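Local coordinates for protein citrinin polyketide synthase (Monascus purpureus, PDB 5MPT) that builds, as a multidomain non-reducing synthase, the keto-aldehyde precursor of the mycotoxin citrinin, its C-methyltransferase domain being the part in this structure, at residues A[30-35]-A[370-375]; A[345-350]-A[376-381]. All coordinates share one frame; numbering follows the deposited sequence.

Contact 1 of 2, residues A[30-35]-A[370-375]; sequences DFILNG and PEANIQ
Ile32, near the end of helix 28-34, reaches the short 3-10 turn 370-373, joining the N-terminal helical part of the C-methyltransferase domain to the turn that enters strand 375-381 of the Rossmann-like methyltransferase core. One side chain carries the first segment's share, and its two branches divide the contact between them with some overlap. The longer branch, with CG1 anti to the carbonyl carbon (chi1 -71°) and chi2 extended at 166°, brings CD1 to the backbone of the turn: Ile32 CD1 lies 3.5 Å from Ala372 N and 3.7 Å from Ala372 CA. The same methyl meets the methyl of Ala372, with Ile32 CD1 to Ala372 CB at 3.8 Å, and passes Glu371 CB at 4.1 Å. The shorter branch sits against Glu371, Ile32 CG2 being 4.0 Å from Glu371 CB and 3.8 Å from Glu371 OE1. A bend at chi2 (83°) turns the glutamate chain, which crosses the isoleucine at a slant and brings OE1 to this methyl. The touch at OE1 is van der Waals in kind; OE2 of Glu371 accepts a hydrogen bond from the backbone N of Tyr41, which ties the carboxylate to the start of helix 40-62. All three touching residues are buried, and the area they bury together is a modest 126 Å². The turn has its own backbone bonds, Asn373 N to Pro370 O (3.1 Å) and Ile374 N to Glu371 O (2.9 Å). Around the contact, Arg369 also touches Ile32, Tyr40 packs on Glu371, and Ile374 rests on Met45 of helix 40-62 and Ile182 of helix 181-198, while its backbone bonds to Thr317, just beyond strand 309-316.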
ATOM      1  N   ASP A  30      15.007   7.169  11.484  1.00 21.67           N
ATOM      2  CA  ASP A  30      15.664   6.034  12.117  1.00 22.38           C
ATOM      3  C   ASP A  30      15.080   4.716  11.650  1.00 19.43           C
ATOM      4  O   ASP A  30      15.823   3.749  11.452  1.00 21.44           O
ATOM      5  CB  ASP A  30      15.537   6.100  13.643  1.00 25.86           C
ATOM      6  CG  ASP A  30      16.238   7.321  14.271  1.00 32.51           C
ATOM      7  OD1 ASP A  30      17.473   7.418  14.194  1.00 39.43           O
ATOM      8  OD2 ASP A  30      15.552   8.158  14.900  1.00 31.93           O
ATOM      9  N   PHE A  31      13.741   4.625  11.537  1.00 20.39           N
ATOM     10  CA  PHE A  31      13.150   3.374  11.064  1.00 19.68           C
ATOM     11  C   PHE A  31      13.524   3.098   9.612  1.00 20.25           C
ATOM     12  O   PHE A  31      13.790   1.951   9.253  1.00 17.50           O
ATOM     13  CB  PHE A  31      11.612   3.375  11.240  1.00 19.35           C
ATOM     14  CG  PHE A  31      11.184   3.076  12.640  1.00 20.09           C
ATOM     15  CD1 PHE A  31      11.086   1.768  13.070  1.00 20.55           C
ATOM     16  CD2 PHE A  31      11.034   4.083  13.550  1.00 20.38           C
ATOM     17  CE1 PHE A  31      10.789   1.479  14.329  1.00 19.75           C
ATOM     18  CE2 PHE A  31      10.706   3.790  14.848  1.00 20.06           C
ATOM     19  CZ  PHE A  31      10.586   2.480  15.231  1.00 18.86           C
ATOM     20  N   ILE A  32      13.599   4.149   8.788  1.00 18.51           N
ATOM     21  CA  ILE A  32      13.956   4.007   7.380  1.00 18.93           C
ATOM     22  C   ILE A  32      15.378   3.465   7.247  1.00 20.14           C
ATOM     23  O   ILE A  32      15.641   2.531   6.478  1.00 21.75           O
ATOM     24  CB  ILE A  32      13.778   5.369   6.682  1.00 18.54           C
ATOM     25  CG1 ILE A  32      12.288   5.692   6.551  1.00 20.52           C
ATOM     26  CG2 ILE A  32      14.454   5.383   5.307  1.00 20.82           C
ATOM     27  CD1 ILE A  32      12.034   7.122   6.197  1.00 23.13           C
ATOM     28  N   LEU A  33      16.320   4.038   8.000  1.00 21.46           N
ATOM     29  CA  LEU A  33      17.698   3.564   7.945  1.00 23.24           C
ATOM     30  C   LEU A  33      17.821   2.145   8.498  1.00 23.09           C
ATOM     31  O   LEU A  33      18.440   1.275   7.872  1.00 23.09           O
ATOM     32  CB  LEU A  33      18.611   4.520   8.711  1.00 24.55           C
ATOM     33  CG  LEU A  33      20.111   4.219   8.646  1.00 25.59           C
ATOM     34  CD1 LEU A  33      20.728   4.391   7.284  1.00 25.00           C
ATOM     35  CD2 LEU A  33      20.794   5.125   9.696  1.00 26.16           C
ATOM     36  N   ASN A  34      17.271   1.901   9.686  1.00 23.61           N
ATOM     37  CA  ASN A  34      17.394   0.587  10.307  1.00 24.56           C
ATOM     38  C   ASN A  34      16.786  -0.501   9.444  1.00 22.51           C
ATOM     39  O   ASN A  34      17.320  -1.615   9.346  1.00 24.17           O
ATOM     40  CB  ASN A  34      16.737   0.613  11.682  1.00 28.45           C
ATOM     41  CG  ASN A  34      16.362  -0.772  12.169  1.00 30.65           C
ATOM     42  OD1 ASN A  34      15.262  -1.274  11.886  1.00 30.24           O
ATOM     43  ND2 ASN A  34      17.274  -1.404  12.907  1.00 30.51           N
ATOM     44  N   GLY A  35      15.663  -0.206   8.836  1.00 22.71           N
ATOM     45  CA  GLY A  35      14.962  -1.168   8.020  1.00 22.67           C
ATOM     46  C   GLY A  35      15.500  -1.348   6.638  1.00 24.09           C
ATOM     47  O   GLY A  35      14.853  -2.051   5.868  1.00 27.11           O
ATOM     48  N   PRO A 370      14.172  11.039   1.840  1.00 23.05           N
ATOM     49  CA  PRO A 370      13.123  11.087   0.807  1.00 21.60           C
ATOM     50  C   PRO A 370      12.083   9.998   0.965  1.00 20.40           C
ATOM     51  O   PRO A 370      10.926  10.214   0.602  1.00 22.24           O
ATOM     52  CB  PRO A 370      13.923  10.946  -0.499  1.00 21.43           C
ATOM     53  CG  PRO A 370      15.242  10.317  -0.094  1.00 22.31           C
ATOM     54  CD  PRO A 370      15.515  10.863   1.262  1.00 23.63           C
ATOM     55  N   GLU A 371      12.462   8.835   1.505  1.00 19.45           N
ATOM     56  CA  GLU A 371      11.526   7.740   1.679  1.00 18.21           C
ATOM     57  C   GLU A 371      10.440   8.080   2.676  1.00 18.91           C
ATOM     58  O   GLU A 371       9.363   7.494   2.616  1.00 20.30           O
ATOM     59  CB  GLU A 371      12.272   6.489   2.127  1.00 18.09           C
ATOM     60  CG  GLU A 371      13.285   5.962   1.129  1.00 18.83           C
ATOM     61  CD  GLU A 371      14.654   6.641   1.149  1.00 21.20           C
ATOM     62  OE1 GLU A 371      15.027   7.362   2.127  1.00 23.66           O
ATOM     63  OE2 GLU A 371      15.410   6.406   0.173  1.00 21.78           O
ATOM     64  N   ALA A 372      10.712   8.994   3.616  1.00 18.69           N
ATOM     65  CA  ALA A 372       9.690   9.433   4.565  1.00 20.61           C
ATOM     66  C   ALA A 372       8.480  10.045   3.876  1.00 22.80           C
ATOM     67  O   ALA A 372       7.451  10.195   4.522  1.00 22.17           O
ATOM     68  CB  ALA A 372      10.296  10.432   5.570  1.00 18.92           C
ATOM     69  N   ASN A 373       8.561  10.367   2.580  1.00 25.94           N
ATOM     70  CA  ASN A 373       7.419  10.870   1.829  1.00 25.75           C
ATOM     71  C   ASN A 373       6.701   9.780   1.049  1.00 21.26           C
ATOM     72  O   ASN A 373       5.583  10.014   0.551  1.00 20.02           O
ATOM     73  CB  ASN A 373       7.857  11.980   0.865  1.00 30.30           C
ATOM     74  CG  ASN A 373       8.466  13.161   1.583  1.00 34.88           C
ATOM     75  OD1 ASN A 373       7.951  13.618   2.600  1.00 30.69           O
ATOM     76  ND2 ASN A 373       9.601  13.647   1.073  1.00 42.24           N
ATOM     77  N   ILE A 374       7.251   8.569   1.006  1.00 19.53           N
ATOM     78  CA  ILE A 374       6.663   7.546   0.134  1.00 19.39           C
ATOM     79  C   ILE A 374       5.443   6.915   0.782  1.00 18.32           C
ATOM     80  O   ILE A 374       4.400   6.748   0.135  1.00 19.07           O
ATOM     81  CB  ILE A 374       7.701   6.478  -0.248  1.00 19.36           C
ATOM     82  CG1 ILE A 374       8.862   7.115  -1.015  1.00 20.98           C
ATOM     83  CG2 ILE A 374       7.053   5.380  -1.069  1.00 20.91           C
ATOM     84  CD1 ILE A 374      10.058   6.186  -1.162  1.00 21.20           C
ATOM     85  N   GLN A 375       5.578   6.481   2.030  1.00 20.01           N
ATOM     86  CA  GLN A 375       4.458   6.065   2.857  1.00 17.47           C
ATOM     87  C   GLN A 375       4.507   6.827   4.156  1.00 17.50           C
ATOM     88  O   GLN A 375       5.552   7.312   4.587  1.00 19.08           O
ATOM     89  CB  GLN A 375       4.473   4.571   3.172  1.00 15.34           C
ATOM     90  CG  GLN A 375       4.754   3.720   1.940  1.00 15.86           C
ATOM     91  CD  GLN A 375       3.969   2.453   1.938  1.00 16.69           C
ATOM     92  OE1 GLN A 375       2.737   2.482   1.838  1.00 18.95           O
ATOM     93  NE2 GLN A 375       4.635   1.335   2.069  1.00 16.77           N
TER

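Contact 2 of 2, residues A[345-350]-A[376-381]; sequences QPATHW and RLIIAL
Apolar contact comes first: the CD1 methyl of Ile378, on strand 375-381, meets both Ala347 and Trp350 at the start of helix 347-356. Ile378 CG1 is anti to the carbonyl carbon (chi1 -55°) and the chain runs on extended to CD1, which comes within 3.7 Å of Trp350 CD1 and 4.2 Å of Ala347 CB. The methyl also makes a CH-pi contact, 4.1 Å from the centroid of the five-membered ring of Trp350 and 30° off its normal, thus off-centre; the two side chains cross at about a right angle. Beside it, Ala347 CB touches the aliphatic part of Arg376, 3.8 Å from Arg376 CD.

Polar contact runs through one water, which accepts a hydrogen bond from Ala347 N at 2.9 Å and another from Arg376 NE, also at 2.9 Å. It thereby bridges a backbone N-H in the first turn of the helix to the guanidinium on the strand. The rest of that group is held elsewhere: Arg376 NH1 bonds to Thr365 O and NH2 to Asn373 OD1, so three N atoms each have a partner that limits the group's rotation.

The side chain of Trp350 also lies about 3 Å from that of Glu315 and about 4 Å from that of His289, nearest atoms, both active-site residues. The chemistry thus gives the contact an apolar part, in which Ile378 packs against a tryptophan bordering the methyltransferase active site, and a polar part, in which a probably positive arginine reaches the helix both directly, through its aliphatic chain, and by way of one water.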
ATOM      1  N   GLN A 345      -3.194   9.167  -2.224  1.00 23.84           N
ATOM      2  CA  GLN A 345      -3.319  10.593  -1.936  1.00 24.27           C
ATOM      3  C   GLN A 345      -2.297  11.019  -0.891  1.00 24.85           C
ATOM      4  O   GLN A 345      -1.945  10.238   0.004  1.00 25.86           O
ATOM      5  CB  GLN A 345      -4.735  10.948  -1.457  1.00 24.68           C
ATOM      6  CG  GLN A 345      -5.798  10.743  -2.572  1.00 25.53           C
ATOM      7  CD  GLN A 345      -5.597  11.644  -3.780  1.00 29.45           C
ATOM      8  OE1 GLN A 345      -5.639  11.190  -4.938  1.00 31.47           O
ATOM      9  NE2 GLN A 345      -5.414  12.926  -3.531  1.00 31.89           N
ATOM     10  N   PRO A 346      -1.794  12.249  -0.991  1.00 27.82           N
ATOM     11  CA  PRO A 346      -0.863  12.746   0.015  1.00 27.09           C
ATOM     12  C   PRO A 346      -1.590  12.992   1.315  1.00 25.79           C
ATOM     13  O   PRO A 346      -2.808  13.214   1.336  1.00 27.80           O
ATOM     14  CB  PRO A 346      -0.354  14.057  -0.582  1.00 30.94           C
ATOM     15  CG  PRO A 346      -1.478  14.533  -1.391  1.00 34.37           C
ATOM     16  CD  PRO A 346      -2.117  13.292  -1.982  1.00 33.12           C
ATOM     17  N   ALA A 347      -0.813  12.959   2.395  1.00 24.33           N
ATOM     18  CA  ALA A 347      -1.366  13.072   3.748  1.00 25.89           C
ATOM     19  C   ALA A 347      -2.239  14.311   3.913  1.00 29.46           C
ATOM     20  O   ALA A 347      -3.221  14.292   4.677  1.00 30.30           O
ATOM     21  CB  ALA A 347      -0.228  13.094   4.757  1.00 24.85           C
ATOM     22  N   THR A 348      -1.889  15.400   3.227  1.00 27.47           N
ATOM     23  CA  THR A 348      -2.656  16.636   3.337  1.00 28.60           C
ATOM     24  C   THR A 348      -4.090  16.425   2.866  1.00 28.11           C
ATOM     25  O   THR A 348      -5.034  16.969   3.458  1.00 29.92           O
ATOM     26  CB  THR A 348      -1.978  17.749   2.537  1.00 33.53           C
ATOM     27  OG1 THR A 348      -1.718  17.301   1.197  1.00 31.98           O
ATOM     28  CG2 THR A 348      -0.661  18.153   3.186  1.00 38.32           C
ATOM     29  N   HIS A 349      -4.276  15.623   1.817  1.00 25.55           N
ATOM     30  CA  HIS A 349      -5.615  15.294   1.356  1.00 25.54           C
ATOM     31  C   HIS A 349      -6.323  14.399   2.352  1.00 24.47           C
ATOM     32  O   HIS A 349      -7.514  14.584   2.637  1.00 24.27           O
ATOM     33  CB  HIS A 349      -5.548  14.596  -0.004  1.00 27.80           C
ATOM     34  CG  HIS A 349      -6.883  14.164  -0.520  1.00 31.11           C
ATOM     35  ND1 HIS A 349      -7.788  15.048  -1.068  1.00 34.26           N
ATOM     36  CD2 HIS A 349      -7.470  12.945  -0.563  1.00 30.18           C
ATOM     37  CE1 HIS A 349      -8.873  14.388  -1.431  1.00 33.48           C
ATOM     38  NE2 HIS A 349      -8.701  13.110  -1.147  1.00 31.27           N
ATOM     39  N   TRP A 350      -5.623  13.385   2.850  1.00 26.37           N
ATOM     40  CA  TRP A 350      -6.199  12.542   3.882  1.00 25.79           C
ATOM     41  C   TRP A 350      -6.687  13.377   5.059  1.00 25.16           C
ATOM     42  O   TRP A 350      -7.771  13.139   5.579  1.00 21.80           O
ATOM     43  CB  TRP A 350      -5.179  11.511   4.340  1.00 23.92           C
ATOM     44  CG  TRP A 350      -4.987  10.383   3.401  1.00 21.47           C
ATOM     45  CD1 TRP A 350      -3.960  10.197   2.537  1.00 21.50           C
ATOM     46  CD2 TRP A 350      -5.854   9.258   3.248  1.00 19.47           C
ATOM     47  NE1 TRP A 350      -4.130   9.022   1.851  1.00 20.58           N
ATOM     48  CE2 TRP A 350      -5.300   8.436   2.264  1.00 21.13           C
ATOM     49  CE3 TRP A 350      -7.065   8.882   3.841  1.00 17.86           C
ATOM     50  CZ2 TRP A 350      -5.908   7.244   1.857  1.00 21.70           C
ATOM     51  CZ3 TRP A 350      -7.653   7.704   3.438  1.00 16.44           C
ATOM     52  CH2 TRP A 350      -7.094   6.905   2.472  1.00 18.69           C
ATOM     53  N   ARG A 376       3.353   6.876   4.802  1.00 16.79           N
ATOM     54  CA  ARG A 376       3.221   7.504   6.094  1.00 17.02           C
ATOM     55  C   ARG A 376       2.295   6.679   6.961  1.00 15.96           C
ATOM     56  O   ARG A 376       1.342   6.062   6.472  1.00 19.58           O
ATOM     57  CB  ARG A 376       2.668   8.913   5.978  1.00 17.18           C
ATOM     58  CG  ARG A 376       3.523   9.832   5.183  1.00 17.63           C
ATOM     59  CD  ARG A 376       3.059  11.251   5.307  1.00 19.67           C
ATOM     60  NE  ARG A 376       3.645  12.057   4.260  1.00 20.60           N
ATOM     61  CZ  ARG A 376       4.816  12.682   4.334  1.00 21.15           C
ATOM     62  NH1 ARG A 376       5.563  12.635   5.450  1.00 20.86           N
ATOM     63  NH2 ARG A 376       5.249  13.355   3.264  1.00 23.32           N
ATOM     64  N   LEU A 377       2.562   6.694   8.270  1.00 16.68           N
ATOM     65  CA  LEU A 377       1.506   6.456   9.233  1.00 16.14           C
ATOM     66  C   LEU A 377       0.740   7.758   9.419  1.00 17.64           C
ATOM     67  O   LEU A 377       1.326   8.821   9.636  1.00 20.07           O
ATOM     68  CB  LEU A 377       2.035   5.974  10.577  1.00 17.76           C
ATOM     69  CG  LEU A 377       2.812   4.658  10.649  1.00 20.19           C
ATOM     70  CD1 LEU A 377       3.379   4.450  12.067  1.00 21.76           C
ATOM     71  CD2 LEU A 377       1.939   3.515  10.208  1.00 20.96           C
ATOM     72  N   ILE A 378      -0.569   7.670   9.323  1.00 17.39           N
ATOM     73  CA  ILE A 378      -1.466   8.809   9.462  1.00 17.37           C
ATOM     74  C   ILE A 378      -2.415   8.429  10.576  1.00 17.75           C
ATOM     75  O   ILE A 378      -3.151   7.436  10.475  1.00 18.37           O
ATOM     76  CB  ILE A 378      -2.235   9.133   8.166  1.00 17.55           C
ATOM     77  CG1 ILE A 378      -1.281   9.350   6.994  1.00 18.42           C
ATOM     78  CG2 ILE A 378      -3.103  10.375   8.342  1.00 19.14           C
ATOM     79  CD1 ILE A 378      -2.004   9.398   5.635  1.00 21.42           C
ATOM     80  N   ILE A 379      -2.335   9.152  11.674  1.00 16.59           N
ATOM     81  CA  ILE A 379      -3.201   8.900  12.820  1.00 15.81           C
ATOM     82  C   ILE A 379      -4.319   9.924  12.825  1.00 18.05           C
ATOM     83  O   ILE A 379      -4.106  11.104  12.496  1.00 20.27           O
ATOM     84  CB  ILE A 379      -2.389   8.912  14.142  1.00 17.93           C
ATOM     85  CG1 ILE A 379      -3.261   8.387  15.278  1.00 19.87           C
ATOM     86  CG2 ILE A 379      -1.858  10.326  14.487  1.00 18.40           C
ATOM     87  CD1 ILE A 379      -2.453   8.116  16.562  1.00 21.22           C
ATOM     88  N   ALA A 380      -5.522   9.472  13.204  1.00 17.53           N
ATOM     89  CA  ALA A 380      -6.718  10.307  13.205  1.00 17.97           C
ATOM     90  C   ALA A 380      -7.553   9.956  14.435  1.00 18.30           C
ATOM     91  O   ALA A 380      -8.032   8.826  14.574  1.00 19.27           O
ATOM     92  CB  ALA A 380      -7.501  10.121  11.915  1.00 18.13           C
ATOM     93  N   LEU A 381      -7.666  10.907  15.340  1.00 19.25           N
ATOM     94  CA  LEU A 381      -8.400  10.703  16.577  1.00 20.37           C
ATOM     95  C   LEU A 381      -9.885  10.950  16.355  1.00 20.27           C
ATOM     96  O   LEU A 381     -10.286  11.903  15.671  1.00 20.74           O
ATOM     97  CB  LEU A 381      -7.870  11.631  17.665  1.00 22.60           C
ATOM     98  CG  LEU A 381      -6.597  11.194  18.394  1.00 24.56           C
ATOM     99  CD1 LEU A 381      -5.447  10.979  17.481  1.00 27.39           C
ATOM    100  CD2 LEU A 381      -6.249  12.232  19.467  1.00 23.10           C
TER
HETATM  101  O   HOH W   1       2.110  13.128   2.043  1.00 25.14           O

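Overall arrangement
The two contacts lie about 16 Å apart, centre to centre, and share one continuous piece of chain: 370-375 turns into the strand that 376-381 continues. Along the sequence they alternate, in the order 30-35, 345-350, 370-375, 376-381. In the seven-stranded mixed sheet, strand 375-381 runs antiparallel to both its neighbours, 309-316 and 361-364. Contact 1 ties the approach to this strand to helix 28-34 of the N-terminal region, whereas contact 2 sets helix 347-356 against the strand itself, next to active-site residues His289 and Glu315. The C-terminal strand and the turn that enters it thus carry both contacts, one with the N-terminal helices and one within the catalytic core of the C-methyltransferase domain.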